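Local coordinates for SMI1/KNR4 family protein (Pseudomonas syringae pv. tomato, PDB 2PAG) that is of unknown function but binds calcium and belongs to the SMI1/KNR4 family of the SUKH clan, at residues Asp103-Leu108 against Glu118-Ser123. Residues are numbered along the deposited sequence; the frame is centred on the assembly and turned at random.
Sequences DGTVLL and EESWES. With CA (calcium ion), chain B; CA (calcium ion), chain C.
V106 and W121 form an antiparallel hydrogen-bonded pair at the edge of a four-stranded sheet, next to a calcium site. Strand 106-109 lies inside the sheet and strand 119-121 is one of its two outermost strands within the chain. V106 N donates to W121 O at 3.0 Å, and W121 N donates to V106 O at 2.9 Å. V106 O also sits at the edge of the indole, near CE3. The two side chains share one face of the sheet. V106 CG1 is anti to its backbone N (chi1 180°) and lies 4.0 Å from W121 CE3. L108 CB comes to the edge of the indole near CZ3. The L108 and E119 side chains lie side by side, with the L108 methyl CD2 in van der Waals contact with E119 OE2. Helix 124-132 covers the face of V106 and W121: W127 meets the W121 ring edge-to-face, and V106 touches V124 and W127. On the opposite face L107 CD2 lies 3.7 Å from S120 CB.

Before the strand, D103 and T105 bind calcium. D103 grips one ion with both carboxylate oxygens, and T105 OG1 binds the same ion at 2.4 Å. E101 is also part of this site. D103 OD2 bridges to a second calcium, which also carries four waters. D103 OD1 accepts from T105 N at 3.2 Å, an Asx turn that ties the carboxylate to the turn through G104. The T105 methyl CG2 lies 3.5 Å from W121 O. A water joins T105 OG1 to E122 O, donating to that carbonyl at 2.9 Å. The calcium ligand T105 is thus linked to the edge strand by solvent, while V106, the next residue, is bonded to it directly. Calcium probably helps to order the turn that leads into the strand.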
ATOM      1  N   ASP A 103       1.455  -5.633 -13.182  1.00 14.47           N
ATOM      2  CA  ASP A 103       0.391  -6.619 -13.318  1.00 14.40           C
ATOM      3  C   ASP A 103      -0.241  -7.030 -11.993  1.00 13.62           C
ATOM      4  O   ASP A 103      -1.051  -7.956 -11.944  1.00 13.17           O
ATOM      5  CB  ASP A 103       0.866  -7.870 -14.090  1.00 14.05           C
ATOM      6  CG  ASP A 103       1.984  -8.637 -13.386  1.00 14.12           C
ATOM      7  OD1 ASP A 103       2.166  -8.494 -12.162  1.00 11.72           O
ATOM      8  OD2 ASP A 103       2.670  -9.418 -14.079  1.00 12.66           O
ATOM      9  N   GLY A 104       0.130  -6.341 -10.919  1.00 11.93           N
ATOM     10  CA  GLY A 104      -0.465  -6.632  -9.626  1.00 11.80           C
ATOM     11  C   GLY A 104       0.274  -7.513  -8.644  1.00 11.62           C
ATOM     12  O   GLY A 104      -0.108  -7.555  -7.470  1.00 11.66           O
ATOM     13  N   THR A 105       1.311  -8.218  -9.088  1.00 11.81           N
ATOM     14  CA  THR A 105       2.053  -9.079  -8.175  1.00 11.45           C
ATOM     15  C   THR A 105       2.716  -8.231  -7.092  1.00 11.09           C
ATOM     16  O   THR A 105       3.221  -7.148  -7.378  1.00 10.94           O
ATOM     17  CB  THR A 105       3.153  -9.873  -8.917  1.00 12.68           C
ATOM     18  OG1 THR A 105       2.578 -10.568 -10.028  1.00 11.77           O
ATOM     19  CG2 THR A 105       3.816 -10.884  -7.971  1.00 14.42           C
ATOM     20  N   VAL A 106       2.691  -8.717  -5.852  1.00 10.55           N
ATOM     21  CA  VAL A 106       3.324  -8.005  -4.742  1.00 11.32           C
ATOM     22  C   VAL A 106       4.658  -8.682  -4.470  1.00 12.85           C
ATOM     23  O   VAL A 106       4.731  -9.907  -4.351  1.00 13.10           O
ATOM     24  CB  VAL A 106       2.477  -8.055  -3.456  1.00 12.85           C
ATOM     25  CG1 VAL A 106       3.199  -7.300  -2.341  1.00 13.20           C
ATOM     26  CG2 VAL A 106       1.111  -7.429  -3.711  1.00 12.95           C
ATOM     27  N   LEU A 107       5.711  -7.879  -4.376  1.00 12.21           N
ATOM     28  CA  LEU A 107       7.045  -8.404  -4.134  1.00 14.20           C
ATOM     29  C   LEU A 107       7.616  -7.756  -2.894  1.00 13.72           C
ATOM     30  O   LEU A 107       7.097  -6.757  -2.406  1.00 14.99           O
ATOM     31  CB  LEU A 107       7.968  -8.073  -5.308  1.00 13.39           C
ATOM     32  CG  LEU A 107       7.505  -8.385  -6.730  1.00 13.95           C
ATOM     33  CD1 LEU A 107       8.533  -7.875  -7.733  1.00 14.76           C
ATOM     34  CD2 LEU A 107       7.314  -9.883  -6.885  1.00 15.90           C
ATOM     35  N   LEU A 108       8.699  -8.327  -2.389  1.00 14.97           N
ATOM     36  CA  LEU A 108       9.359  -7.750  -1.234  1.00 13.92           C
ATOM     37  C   LEU A 108      10.747  -7.345  -1.696  1.00 15.68           C
ATOM     38  O   LEU A 108      11.511  -8.181  -2.181  1.00 15.81           O
ATOM     39  CB  LEU A 108       9.456  -8.767  -0.100  1.00 15.16           C
ATOM     40  CG  LEU A 108      10.222  -8.272   1.128  1.00 16.58           C
ATOM     41  CD1 LEU A 108       9.547  -7.043   1.730  1.00 17.18           C
ATOM     42  CD2 LEU A 108      10.294  -9.410   2.133  1.00 18.32           C
ATOM     43  N   GLU A 118      12.838 -13.757  -2.880  1.00 29.91           N
ATOM     44  CA  GLU A 118      12.220 -14.858  -3.603  1.00 30.26           C
ATOM     45  C   GLU A 118      10.731 -15.006  -3.295  1.00 30.44           C
ATOM     46  O   GLU A 118      10.021 -15.725  -3.995  1.00 31.15           O
ATOM     47  CB  GLU A 118      12.953 -16.169  -3.286  1.00 31.73           C
ATOM     48  CG  GLU A 118      12.655 -16.790  -1.914  1.00 31.92           C
ATOM     49  CD  GLU A 118      12.937 -15.864  -0.741  1.00 32.82           C
ATOM     50  OE1 GLU A 118      13.975 -15.169  -0.755  1.00 30.99           O
ATOM     51  OE2 GLU A 118      12.122 -15.846   0.208  1.00 34.24           O
ATOM     52  N   GLU A 119      10.257 -14.316  -2.261  1.00 29.64           N
ATOM     53  CA  GLU A 119       8.854 -14.402  -1.869  1.00 29.81           C
ATOM     54  C   GLU A 119       7.958 -13.350  -2.513  1.00 27.59           C
ATOM     55  O   GLU A 119       8.336 -12.182  -2.640  1.00 29.83           O
ATOM     56  CB  GLU A 119       8.736 -14.320  -0.348  1.00 31.39           C
ATOM     57  CG  GLU A 119       9.317 -13.059   0.263  1.00 34.76           C
ATOM     58  CD  GLU A 119       9.442 -13.165   1.769  1.00 36.83           C
ATOM     59  OE1 GLU A 119       8.442 -13.530   2.424  1.00 37.49           O
ATOM     60  OE2 GLU A 119      10.540 -12.886   2.298  1.00 39.06           O
ATOM     61  N   SER A 120       6.764 -13.774  -2.916  1.00 25.19           N
ATOM     62  CA  SER A 120       5.804 -12.873  -3.544  1.00 23.05           C
ATOM     63  C   SER A 120       4.369 -13.311  -3.278  1.00 21.30           C
ATOM     64  O   SER A 120       4.119 -14.431  -2.827  1.00 20.88           O
ATOM     65  CB  SER A 120       6.045 -12.804  -5.053  1.00 22.74           C
ATOM     66  OG  SER A 120       5.791 -14.053  -5.677  1.00 23.19           O
ATOM     67  N   TRP A 121       3.431 -12.416  -3.568  1.00 17.07           N
ATOM     68  CA  TRP A 121       2.010 -12.670  -3.369  1.00 16.05           C
ATOM     69  C   TRP A 121       1.280 -12.389  -4.676  1.00 15.27           C
ATOM     70  O   TRP A 121       1.584 -11.413  -5.367  1.00 14.62           O
ATOM     71  CB  TRP A 121       1.488 -11.773  -2.244  1.00 15.52           C
ATOM     72  CG  TRP A 121       2.139 -12.093  -0.933  1.00 15.17           C
ATOM     73  CD1 TRP A 121       1.656 -12.916   0.046  1.00 17.34           C
ATOM     74  CD2 TRP A 121       3.440 -11.679  -0.501  1.00 15.98           C
ATOM     75  NE1 TRP A 121       2.580 -13.044   1.060  1.00 16.34           N
ATOM     76  CE2 TRP A 121       3.685 -12.295   0.748  1.00 17.59           C
ATOM     77  CE3 TRP A 121       4.427 -10.849  -1.050  1.00 14.05           C
ATOM     78  CZ2 TRP A 121       4.879 -12.105   1.458  1.00 16.13           C
ATOM     79  CZ3 TRP A 121       5.618 -10.661  -0.340  1.00 17.89           C
ATOM     80  CH2 TRP A 121       5.829 -11.290   0.900  1.00 17.41           C
ATOM     81  N   GLU A 122       0.320 -13.245  -5.014  1.00 15.08           N
ATOM     82  CA  GLU A 122      -0.421 -13.120  -6.265  1.00 16.21           C
ATOM     83  C   GLU A 122      -1.158 -11.809  -6.478  1.00 14.16           C
ATOM     84  O   GLU A 122      -1.367 -11.401  -7.618  1.00 17.13           O
ATOM     85  CB  GLU A 122      -1.421 -14.271  -6.416  1.00 17.80           C
ATOM     86  CG  GLU A 122      -0.805 -15.653  -6.601  1.00 23.85           C
ATOM     87  CD  GLU A 122      -0.001 -16.114  -5.403  1.00 27.84           C
ATOM     88  OE1 GLU A 122      -0.401 -15.811  -4.258  1.00 29.15           O
ATOM     89  OE2 GLU A 122       1.029 -16.799  -5.612  1.00 32.69           O
ATOM     90  N   SER A 123      -1.562 -11.165  -5.389  1.00 14.00           N
ATOM     91  CA  SER A 123      -2.286  -9.900  -5.469  1.00 12.80           C
ATOM     92  C   SER A 123      -2.164  -9.142  -4.161  1.00 12.72           C
ATOM     93  O   SER A 123      -1.724  -9.693  -3.139  1.00 10.83           O
ATOM     94  CB  SER A 123      -3.773 -10.143  -5.746  1.00 13.66           C
ATOM     95  OG  SER A 123      -4.439 -10.562  -4.561  1.00 13.00           O
TER
HETATM   96 CA    CA B 201       3.866 -10.295 -12.068  1.00 13.96          CA
HETATM   97 CA    CA C 202       3.481 -10.282 -16.111  1.00  6.44          CA
HETATM   98  O   HOH W   1       0.455 -12.251  -9.644  1.00 22.62           O
HETATM   99  O   HOH W   2       5.232  -8.419 -15.702  1.00 28.26           O
HETATM  100  O   HOH W   3       1.908 -12.022 -15.560  1.00 31.99           O
HETATM  101  O   HOH W   4       0.805 -10.049 -16.833  1.00 26.67           O
HETATM  102  O   HOH W   5       2.705  -8.415 -17.530  1.00 29.28           O